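Local atomic coordinates of adhesion G-protein coupled receptor G6 (Danio rerio, PDB entry 6V55), a protein that serves as an adhesion G-protein coupled receptor, whose calcium-binding extracellular region probably acts in cell adhesion and myelination. Residues 17-20 with 25-28; 115-120 with 304-309; 213-216 with 221-224; 522-527 with 541-546. One frame throughout, in Å; residues are numbered along the deposited sequence.

Interaction 1. Residues 17-20 with 25-28; sequences TSPC and YPPS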
loop_
_atom_site.group_PDB
_atom_site.type_symbol
_atom_site.label_atom_id
_atom_site.label_comp_id
_atom_site.label_asym_id
_atom_site.label_seq_id
_atom_site.Cartn_x
_atom_site.Cartn_y
_atom_site.Cartn_z
ATOM N N THR A 17 2.399 -6.458 -7.474
ATOM C CA THR A 17 2.531 -5.096 -7.958
ATOM C C THR A 17 1.269 -4.315 -7.633
ATOM O O THR A 17 0.209 -4.885 -7.353
ATOM C CB THR A 17 2.774 -5.027 -9.470
ATOM O OG1 THR A 17 1.546 -5.253 -10.164
ATOM C CG2 THR A 17 3.801 -6.035 -9.956
ATOM N N SER A 18 1.393 -2.985 -7.718
ATOM C CA SER A 18 0.234 -2.094 -7.740
ATOM C C SER A 18 -0.579 -2.374 -9.010
ATOM O O SER A 18 -0.011 -2.863 -9.994
ATOM C CB SER A 18 0.700 -0.638 -7.733
ATOM O OG SER A 18 1.432 -0.338 -8.917
ATOM N N PRO A 19 -1.905 -2.128 -8.995
ATOM C CA PRO A 19 -2.743 -2.462 -10.166
ATOM C C PRO A 19 -2.327 -1.698 -11.414
ATOM O O PRO A 19 -1.919 -0.540 -11.323
ATOM C CB PRO A 19 -4.160 -2.080 -9.714
ATOM C CG PRO A 19 -3.988 -1.316 -8.410
ATOM C CD PRO A 19 -2.743 -1.849 -7.812
ATOM N N CYS A 20 -2.233 -2.455 -12.519
ATOM C CA CYS A 20 -1.844 -2.028 -13.867
ATOM C C CYS A 20 -0.359 -1.671 -14.008
ATOM O O CYS A 20 0.017 -1.119 -15.049
ATOM C CB CYS A 20 -2.705 -0.865 -14.398
ATOM S SG CYS A 20 -4.475 -0.994 -14.051
ATOM N N TYR A 25 -1.338 3.284 -12.046
ATOM C CA TYR A 25 -2.421 2.737 -11.251
ATOM C C TYR A 25 -3.712 3.508 -11.524
ATOM O O TYR A 25 -3.672 4.630 -12.034
ATOM C CB TYR A 25 -2.054 2.761 -9.765
ATOM C CG TYR A 25 -1.447 4.019 -9.179
ATOM C CD1 TYR A 25 -2.233 5.118 -8.855
ATOM C CD2 TYR A 25 -0.102 4.064 -8.858
ATOM C CE1 TYR A 25 -1.677 6.255 -8.285
ATOM C CE2 TYR A 25 0.467 5.187 -8.288
ATOM C CZ TYR A 25 -0.332 6.278 -7.994
ATOM O OH TYR A 25 0.218 7.405 -7.417
ATOM N N PRO A 26 -4.876 2.910 -11.271
ATOM C CA PRO A 26 -6.113 3.670 -11.429
ATOM C C PRO A 26 -6.292 4.596 -10.239
ATOM O O PRO A 26 -5.613 4.425 -9.214
ATOM C CB PRO A 26 -7.192 2.571 -11.495
ATOM C CG PRO A 26 -6.431 1.297 -11.813
ATOM C CD PRO A 26 -5.159 1.470 -11.090
ATOM N N PRO A 27 -7.145 5.615 -10.335
ATOM C CA PRO A 27 -7.490 6.387 -9.140
ATOM C C PRO A 27 -8.338 5.575 -8.166
ATOM O O PRO A 27 -8.854 4.502 -8.500
ATOM C CB PRO A 27 -8.297 7.566 -9.691
ATOM C CG PRO A 27 -8.211 7.514 -11.145
ATOM C CD PRO A 27 -7.812 6.148 -11.535
ATOM N N SER A 28 -8.452 6.116 -6.936
ATOM C CA SER A 28 -9.378 5.663 -5.888
ATOM C C SER A 28 -9.199 4.196 -5.499
ATOM O O SER A 28 -10.158 3.481 -5.204
ATOM C CB SER A 28 -10.809 5.949 -6.285
ATOM O OG SER A 28 -10.833 7.198 -6.925
#
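In the loop of the CUB domain that leads from strand 13-17 to strand 30-36, Pro19 and Cys20 fold back onto Tyr25 and Pro26. The turn is closed by apolar packing and one CH...O contact: Tyr25 CA lies 3.3 Å from Pro19 O, with an angle of 148° at the hydrogen. Prolines suit both walls, since their rings restrict phi and offer compact apolar surfaces; the two rings meet at a slant, Pro19 CB 3.9 Å from Pro26 CD. Cys20 takes a left-handed backbone conformation (phi 71°), which helps to turn the chain, and its SG rests against Pro26 CG at 3.8 Å. Of the Tyr25 side chain, CB is the atom near Pro19 O. Its CG stands between the backbone N and the carbonyl carbon (chi1 46°), and the ring leads away from Pro19 toward the calcium site. There OH hydrogen-bonds Asp61 OD2, so Tyr25 acts as a second-shell residue steadying a calcium-binding carboxylate, a task for which a long, rigid phenol is well fitted. Phe95 of strand 90-96 packs edge-to-face with this ring, while Ser18, bonded to Phe106, ties the start of the loop to strand 105-114.

Interaction 2. Residues 115-120 with 304-309; sequences VTLRNQ and WTIPGS
Leu117 is the residue of 115-120 that reaches across to Trp304 and Ile306, and it lies in a short 3-10 turn. The segment begins with Val115 and Thr116 as it leaves strand 105-114. Thr116 O then accepts a hydrogen bond from Asn119 N, 3.3 Å away, which starts the turn. Leu117 heads this turn and points its side chain toward 304-309. Its CG is swung roughly opposite the backbone N (chi1 -152°), and the branch CD2 does the touching: it comes obliquely to the pyrrole side of the indole, nearest Trp304 CD1 at 3.6 Å, with Trp304 CG at 4.1 Å. Leucine and tryptophan side chains are set square to each other. The same methyl also faces Ile306 CD1 at 4.3 Å, a looser approach. An apolar leucine suits this buried spot, which Trp299 and His301 also line. Next comes Arg118, whose guanidinium makes a salt bridge with Asp298; the backbone O of Asp298 accepts the indole N-H of Trp304, so this one aspartate grips both segments. Gln120 N closes the turn on Leu117 O at 3.0 Å. Beyond it the chain enters strand 122-123, at the edge of the six-stranded sheet of the pentraxin-like domain, whose strand 268-276 supplies Tyr271 to Arg118 O. Trp304 is packed edge-to-face by Trp299 and touches Val134, on strand 133-134, with which strand 304-305 pairs.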
loop_
_atom_site.group_PDB
_atom_site.type_symbol
_atom_site.label_atom_id
_atom_site.label_comp_id
_atom_site.label_asym_id
_atom_site.label_seq_id
_atom_site.Cartn_x
_atom_site.Cartn_y
_atom_site.Cartn_z
ATOM N N VAL A 115 13.790 -16.515 11.581
ATOM C CA VAL A 115 14.494 -15.804 12.639
ATOM C C VAL A 115 15.815 -16.531 12.886
ATOM O O VAL A 115 15.875 -17.772 12.834
ATOM C CB VAL A 115 13.597 -15.699 13.893
ATOM C CG1 VAL A 115 12.983 -17.028 14.238
ATOM C CG2 VAL A 115 14.339 -15.162 15.114
ATOM N N THR A 116 16.901 -15.754 12.995
ATOM C CA THR A 116 18.243 -16.264 13.252
ATOM C C THR A 116 18.303 -17.084 14.551
ATOM O O THR A 116 17.491 -16.925 15.481
ATOM C CB THR A 116 19.262 -15.118 13.349
ATOM O OG1 THR A 116 18.975 -14.304 14.498
ATOM C CG2 THR A 116 19.237 -14.242 12.130
ATOM N N LEU A 117 19.269 -18.005 14.575
ATOM C CA LEU A 117 19.524 -18.796 15.764
ATOM C C LEU A 117 20.044 -17.955 16.920
ATOM O O LEU A 117 19.786 -18.306 18.077
ATOM C CB LEU A 117 20.503 -19.913 15.428
ATOM C CG LEU A 117 20.430 -21.205 16.244
ATOM C CD1 LEU A 117 18.998 -21.574 16.622
ATOM C CD2 LEU A 117 21.115 -22.400 15.545
ATOM N N ARG A 118 20.686 -16.814 16.639
ATOM C CA ARG A 118 21.180 -15.924 17.683
ATOM C C ARG A 118 20.102 -15.051 18.324
ATOM O O ARG A 118 20.433 -14.223 19.181
ATOM C CB ARG A 118 22.291 -15.044 17.124
ATOM C CG ARG A 118 23.633 -15.732 17.109
ATOM C CD ARG A 118 24.718 -14.747 16.767
ATOM N NE ARG A 118 25.443 -15.176 15.579
ATOM C CZ ARG A 118 26.541 -15.923 15.599
ATOM N NH1 ARG A 118 27.063 -16.326 16.752
ATOM N NH2 ARG A 118 27.117 -16.259 14.456
ATOM N N ASN A 119 18.843 -15.189 17.915
ATOM C CA ASN A 119 17.704 -14.650 18.642
ATOM C C ASN A 119 16.941 -15.747 19.354
ATOM O O ASN A 119 15.776 -15.551 19.704
ATOM C CB ASN A 119 16.754 -13.901 17.697
ATOM C CG ASN A 119 17.271 -12.526 17.323
ATOM O OD1 ASN A 119 17.562 -11.695 18.203
ATOM N ND2 ASN A 119 17.406 -12.277 16.018
ATOM N N GLN A 120 17.543 -16.920 19.527
ATOM C CA GLN A 120 16.851 -18.062 20.110
ATOM C C GLN A 120 17.738 -18.772 21.129
ATOM O O GLN A 120 18.951 -18.885 20.948
ATOM C CB GLN A 120 16.407 -19.065 19.020
ATOM C CG GLN A 120 15.321 -18.564 18.079
ATOM C CD GLN A 120 15.197 -19.407 16.851
ATOM O OE1 GLN A 120 16.200 -19.746 16.230
ATOM N NE2 GLN A 120 13.964 -19.746 16.472
ATOM N N TRP A 304 22.781 -26.692 11.938
ATOM C CA TRP A 304 22.122 -27.498 12.967
ATOM C C TRP A 304 20.835 -28.139 12.448
ATOM O O TRP A 304 20.230 -27.680 11.476
ATOM C CB TRP A 304 21.765 -26.649 14.205
ATOM C CG TRP A 304 22.935 -26.078 14.957
ATOM C CD1 TRP A 304 23.565 -24.879 14.734
ATOM C CD2 TRP A 304 23.612 -26.683 16.060
ATOM N NE1 TRP A 304 24.602 -24.707 15.629
ATOM C CE2 TRP A 304 24.647 -25.799 16.457
ATOM C CE3 TRP A 304 23.447 -27.886 16.751
ATOM C CZ2 TRP A 304 25.502 -26.083 17.517
ATOM C CZ3 TRP A 304 24.305 -28.175 17.794
ATOM C CH2 TRP A 304 25.324 -27.278 18.166
ATOM N N THR A 305 20.410 -29.211 13.125
ATOM C CA THR A 305 19.026 -29.694 13.066
ATOM C C THR A 305 18.456 -29.571 14.472
ATOM O O THR A 305 18.635 -30.463 15.310
ATOM C CB THR A 305 18.907 -31.134 12.577
ATOM O OG1 THR A 305 19.416 -32.032 13.574
ATOM C CG2 THR A 305 19.663 -31.314 11.305
ATOM N N ILE A 306 17.779 -28.462 14.724
ATOM C CA ILE A 306 17.074 -28.220 15.973
ATOM C C ILE A 306 15.621 -27.947 15.610
ATOM O O ILE A 306 15.343 -27.027 14.831
ATOM C CB ILE A 306 17.669 -27.036 16.753
ATOM C CG1 ILE A 306 19.122 -27.317 17.133
ATOM C CG2 ILE A 306 16.838 -26.751 17.994
ATOM C CD1 ILE A 306 19.894 -26.059 17.440
ATOM N N PRO A 307 14.669 -28.721 16.124
ATOM C CA PRO A 307 13.254 -28.467 15.820
ATOM C C PRO A 307 12.740 -27.187 16.478
ATOM O O PRO A 307 13.370 -26.600 17.368
ATOM C CB PRO A 307 12.543 -29.711 16.369
ATOM C CG PRO A 307 13.627 -30.761 16.501
ATOM C CD PRO A 307 14.864 -29.994 16.846
ATOM N N GLY A 308 11.571 -26.743 15.991
ATOM C CA GLY A 308 10.906 -25.561 16.526
ATOM C C GLY A 308 10.390 -25.723 17.945
ATOM O O GLY A 308 10.251 -24.722 18.660
ATOM N N SER A 309 10.164 -26.973 18.385
ATOM C CA SER A 309 9.733 -27.281 19.746
ATOM C C SER A 309 10.792 -26.956 20.797
ATOM O O SER A 309 10.459 -26.899 21.986
ATOM C CB SER A 309 9.374 -28.766 19.862
ATOM O OG SER A 309 8.761 -29.241 18.677
#

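Interaction 3. Residues 213-216 with 221-224; sequences LTWT and LIGV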
loop_
_atom_site.group_PDB
_atom_site.type_symbol
_atom_site.label_atom_id
_atom_site.label_comp_id
_atom_site.label_asym_id
_atom_site.label_seq_id
_atom_site.Cartn_x
_atom_site.Cartn_y
_atom_site.Cartn_z
ATOM N N LEU A 213 35.818 -22.918 26.471
ATOM C CA LEU A 213 36.750 -23.988 26.783
ATOM C C LEU A 213 37.725 -24.114 25.624
ATOM O O LEU A 213 37.295 -24.157 24.469
ATOM C CB LEU A 213 36.003 -25.306 27.023
ATOM C CG LEU A 213 34.880 -25.222 28.074
ATOM C CD1 LEU A 213 34.049 -26.477 28.112
ATOM C CD2 LEU A 213 35.452 -24.924 29.471
ATOM N N THR A 214 39.034 -24.123 25.915
ATOM C CA THR A 214 40.054 -24.366 24.895
ATOM C C THR A 214 40.874 -25.596 25.266
ATOM O O THR A 214 40.897 -26.028 26.421
ATOM C CB THR A 214 41.013 -23.157 24.656
ATOM O OG1 THR A 214 42.035 -23.099 25.671
ATOM C CG2 THR A 214 40.259 -21.826 24.572
ATOM N N TRP A 215 41.539 -26.160 24.256
ATOM C CA TRP A 215 42.399 -27.325 24.416
ATOM C C TRP A 215 43.389 -27.322 23.268
ATOM O O TRP A 215 43.015 -26.926 22.170
ATOM C CB TRP A 215 41.580 -28.617 24.398
ATOM C CG TRP A 215 42.398 -29.865 24.402
ATOM C CD1 TRP A 215 43.129 -30.361 25.441
ATOM C CD2 TRP A 215 42.557 -30.795 23.318
ATOM N NE1 TRP A 215 43.720 -31.545 25.082
ATOM C CE2 TRP A 215 43.396 -31.832 23.779
ATOM C CE3 TRP A 215 42.067 -30.854 22.004
ATOM C CZ2 TRP A 215 43.761 -32.915 22.975
ATOM C CZ3 TRP A 215 42.431 -31.930 21.207
ATOM C CH2 TRP A 215 43.285 -32.939 21.697
ATOM N N THR A 216 44.651 -27.698 23.530
ATOM C CA THR A 216 45.574 -28.149 22.487
ATOM C C THR A 216 46.134 -29.512 22.865
ATOM O O THR A 216 46.354 -29.795 24.043
ATOM C CB THR A 216 46.785 -27.242 22.263
ATOM O OG1 THR A 216 47.626 -27.300 23.415
ATOM C CG2 THR A 216 46.419 -25.845 22.015
ATOM N N LEU A 221 47.105 -28.277 27.333
ATOM C CA LEU A 221 46.640 -27.100 28.051
ATOM C C LEU A 221 45.138 -26.919 27.847
ATOM O O LEU A 221 44.694 -26.553 26.752
ATOM C CB LEU A 221 47.401 -25.864 27.577
ATOM C CG LEU A 221 47.134 -24.588 28.390
ATOM C CD1 LEU A 221 47.887 -24.619 29.701
ATOM C CD2 LEU A 221 47.497 -23.337 27.601
ATOM N N ILE A 222 44.358 -27.177 28.893
ATOM C CA ILE A 222 42.976 -26.718 28.944
ATOM C C ILE A 222 42.967 -25.239 29.318
ATOM O O ILE A 222 43.681 -24.808 30.227
ATOM C CB ILE A 222 42.154 -27.542 29.950
ATOM C CG1 ILE A 222 42.533 -29.030 29.899
ATOM C CG2 ILE A 222 40.645 -27.305 29.747
ATOM C CD1 ILE A 222 41.928 -29.795 28.765
ATOM N N GLY A 223 42.168 -24.455 28.609
ATOM C CA GLY A 223 41.914 -23.073 28.980
ATOM C C GLY A 223 40.421 -22.926 29.304
ATOM O O GLY A 223 39.603 -23.625 28.722
ATOM N N VAL A 224 40.124 -22.073 30.275
ATOM C CA VAL A 224 38.745 -21.772 30.666
ATOM C C VAL A 224 38.596 -20.255 30.692
ATOM O O VAL A 224 39.407 -19.561 31.320
ATOM C CB VAL A 224 38.383 -22.377 32.037
ATOM C CG1 VAL A 224 36.996 -21.946 32.473
ATOM C CG2 VAL A 224 38.421 -23.887 31.990
#
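Thr214 and Gly223 form a hydrogen-bonded antiparallel pair, the two strand segments running at 166° to each other with their axes 4.5 Å apart. Thr214 N donates to Gly223 O over 2.9 Å in a nearly straight bond (172°), and Gly223 N returns one to Thr214 O over 3.0 Å. Toward the turn the pairing slackens, Thr216 N to Leu221 O being a weak bond of 3.4 Å. Glycine suits its place: Thr214 OG1, placed between its backbone N and carbonyl carbon (chi1 80°), lies 3.3 Å from Gly223 CA and fills the side on which a side chain would begin. On the other face Leu213 and Val224 run alongside each other in the same direction, with Leu213 CD2 4.0 Å from Val224 CG2. Farther along, Ile222 CD1 presses on Trp215 CD1 at 3.6 Å, the side chains set obliquely, while the indole N-H bonds Ser238. These large apolar groups suit the inside of a sandwich. The segments make a beta hairpin in the concanavalin-like, pentraxin-family domain: strand 145-154 borders it on one edge and strand 229-234 on the other, and strand 185-188 of the second sheet packs against Trp215 and Ile222.

Interaction 4. Residues 522-527 with 541-546; sequences VQLADI and VTKVME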
loop_
_atom_site.group_PDB
_atom_site.type_symbol
_atom_site.label_atom_id
_atom_site.label_comp_id
_atom_site.label_asym_id
_atom_site.label_seq_id
_atom_site.Cartn_x
_atom_site.Cartn_y
_atom_site.Cartn_z
ATOM N N VAL A 522 -6.908 20.701 -16.926
ATOM C CA VAL A 522 -6.087 19.538 -16.590
ATOM C C VAL A 522 -6.749 18.715 -15.481
ATOM O O VAL A 522 -6.844 17.484 -15.586
ATOM C CB VAL A 522 -4.664 20.010 -16.217
ATOM C CG1 VAL A 522 -3.956 19.054 -15.349
ATOM C CG2 VAL A 522 -3.827 20.202 -17.454
ATOM N N GLN A 523 -7.304 19.384 -14.454
ATOM C CA GLN A 523 -7.935 18.651 -13.355
ATOM C C GLN A 523 -9.223 17.956 -13.787
ATOM O O GLN A 523 -9.408 16.776 -13.473
ATOM C CB GLN A 523 -8.210 19.566 -12.157
ATOM C CG GLN A 523 -6.997 20.238 -11.460
ATOM C CD GLN A 523 -5.623 19.604 -11.745
ATOM O OE1 GLN A 523 -5.342 18.434 -11.414
ATOM N NE2 GLN A 523 -4.749 20.401 -12.359
ATOM N N LEU A 524 -10.069 18.645 -14.575
ATOM C CA LEU A 524 -11.289 18.046 -15.096
ATOM C C LEU A 524 -10.994 16.897 -16.058
ATOM O O LEU A 524 -11.743 15.915 -16.075
ATOM C CB LEU A 524 -12.131 19.104 -15.804
ATOM C CG LEU A 524 -12.661 20.328 -15.052
ATOM C CD1 LEU A 524 -13.538 21.174 -15.960
ATOM C CD2 LEU A 524 -13.372 19.986 -13.748
ATOM N N ALA A 525 -9.889 16.975 -16.815
ATOM C CA ALA A 525 -9.475 15.875 -17.688
ATOM C C ALA A 525 -9.030 14.639 -16.909
ATOM O O ALA A 525 -9.130 13.519 -17.431
ATOM C CB ALA A 525 -8.341 16.328 -18.611
ATOM N N ASP A 526 -8.548 14.818 -15.673
ATOM C CA ASP A 526 -8.229 13.676 -14.832
ATOM C C ASP A 526 -9.485 12.917 -14.382
ATOM O O ASP A 526 -9.529 11.685 -14.528
ATOM C CB ASP A 526 -7.413 14.135 -13.622
ATOM C CG ASP A 526 -6.218 13.229 -13.330
ATOM O OD1 ASP A 526 -5.084 13.763 -13.254
ATOM O OD2 ASP A 526 -6.405 11.994 -13.168
ATOM N N ILE A 527 -10.509 13.636 -13.863
ATOM C CA ILE A 527 -11.709 13.017 -13.269
ATOM C C ILE A 527 -12.516 12.239 -14.298
ATOM O O ILE A 527 -13.185 11.253 -13.960
ATOM C CB ILE A 527 -12.667 14.041 -12.640
ATOM C CG1 ILE A 527 -11.976 15.164 -11.921
ATOM C CG2 ILE A 527 -13.546 13.368 -11.624
ATOM C CD1 ILE A 527 -12.943 16.346 -11.821
ATOM N N VAL A 541 -19.012 19.446 -18.091
ATOM C CA VAL A 541 -19.201 19.963 -19.441
ATOM C C VAL A 541 -19.727 21.407 -19.409
ATOM O O VAL A 541 -19.443 22.204 -20.318
ATOM C CB VAL A 541 -20.080 18.942 -20.200
ATOM C CG1 VAL A 541 -20.660 19.460 -21.456
ATOM C CG2 VAL A 541 -19.232 17.720 -20.550
ATOM N N THR A 542 -20.379 21.815 -18.318
ATOM C CA THR A 542 -20.711 23.236 -18.176
ATOM C C THR A 542 -19.469 24.089 -17.904
ATOM O O THR A 542 -19.275 25.124 -18.564
ATOM C CB THR A 542 -21.772 23.422 -17.095
ATOM O OG1 THR A 542 -22.995 22.820 -17.554
ATOM C CG2 THR A 542 -22.033 24.894 -16.818
ATOM N N LYS A 543 -18.577 23.621 -17.010
ATOM C CA LYS A 543 -17.317 24.319 -16.732
ATOM C C LYS A 543 -16.380 24.373 -17.948
ATOM O O LYS A 543 -15.718 25.401 -18.158
ATOM C CB LYS A 543 -16.604 23.663 -15.551
ATOM C CG LYS A 543 -15.435 24.481 -15.017
ATOM C CD LYS A 543 -15.866 25.897 -14.648
ATOM C CE LYS A 543 -16.668 25.874 -13.340
ATOM N NZ LYS A 543 -17.317 27.172 -12.981
ATOM N N VAL A 544 -16.350 23.312 -18.773
ATOM C CA VAL A 544 -15.596 23.321 -20.029
ATOM C C VAL A 544 -16.159 24.367 -20.990
ATOM O O VAL A 544 -15.396 25.073 -21.661
ATOM C CB VAL A 544 -15.590 21.904 -20.643
ATOM C CG1 VAL A 544 -15.196 21.879 -22.119
ATOM C CG2 VAL A 544 -14.646 21.048 -19.888
ATOM N N MET A 545 -17.484 24.564 -20.987
ATOM C CA MET A 545 -18.081 25.618 -21.808
ATOM C C MET A 545 -17.716 27.015 -21.306
ATOM O O MET A 545 -17.461 27.917 -22.115
ATOM C CB MET A 545 -19.597 25.462 -21.851
ATOM C CG MET A 545 -20.329 26.505 -22.708
ATOM S SD MET A 545 -19.751 26.552 -24.427
ATOM C CE MET A 545 -21.060 25.536 -25.034
ATOM N N GLU A 546 -17.651 27.203 -19.982
ATOM C CA GLU A 546 -17.216 28.487 -19.441
ATOM C C GLU A 546 -15.749 28.741 -19.758
ATOM O O GLU A 546 -15.365 29.861 -20.130
ATOM C CB GLU A 546 -17.442 28.524 -17.932
ATOM C CG GLU A 546 -18.884 28.301 -17.492
ATOM C CD GLU A 546 -19.015 28.178 -15.968
ATOM O OE1 GLU A 546 -20.132 27.865 -15.481
ATOM O OE2 GLU A 546 -17.997 28.394 -15.258
#
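Lys543 meets Leu524 with the first two carbons of its side chain and spends its charge on other partners. Its CB, directed toward helix 517-527, lies 4.0 Å from Leu524 CD1. CG, anti to the backbone N (chi1 -169°), comes to 3.9 Å from the same methyl, and the lysine runs roughly perpendicular to the leucine. After that the chain bends at both chi2 and chi3, so that CD and CE lead away from the leucine and carry the ammonium group forward along its own helix. The tip, NZ, reaches Glu546 OE2 at 2.7 Å, a salt bridge to a residue three positions on. It approaches the syn side of the carboxylate, 27° out of its plane. Ile510 O and Thr508 O also accept hydrogen bonds from NZ, and three acceptors are as many as an ammonium group has hydrogens. This explains how a lysine can be buried here: its methylenes are apolar enough to line a helix contact, while its charge is met by a carboxylate and two carbonyls. Both helices belong to a helical bundle with helices 555-568 and 573-593, consistent with the helical subdomain of a GAIN domain, the family that carries a GPS motif. Between 522-527 and 541-546 the closest CA pair is Leu524 and Val544, 8.4 Å apart. Leu524 bridges the two helices, its CD1 touching Val544 CG2 at 4.1 Å as well as the lysine. Helix 555-568 packs against Val544 through Val561 and Ile564, and Asp526 bonds the backbone of Val101, a calcium-site residue of the CUB domain.

Overall arrangement
From the N terminus, interaction 1 closes a tight loop of the CUB domain, with four residues between its segments. Interaction 2 follows in series and spans far more chain: it joins the loop between strands 105-114 and 122-123 to strand 304-305, enclosing 183 residues. Interaction 3, a local hairpin, lies within this long span, its centre 28 Å from that of interaction 2. Interaction 4 comes last and closes a loop with 13 residues between its segments, pairing the consecutive helices 517-527 and 534-550; no contacts cross. Although hundreds of residues apart in sequence, interactions 1 and 4 come within about 5 Å at their nearest atoms, whereas the centres of interactions 3 and 4 are 84 Å apart.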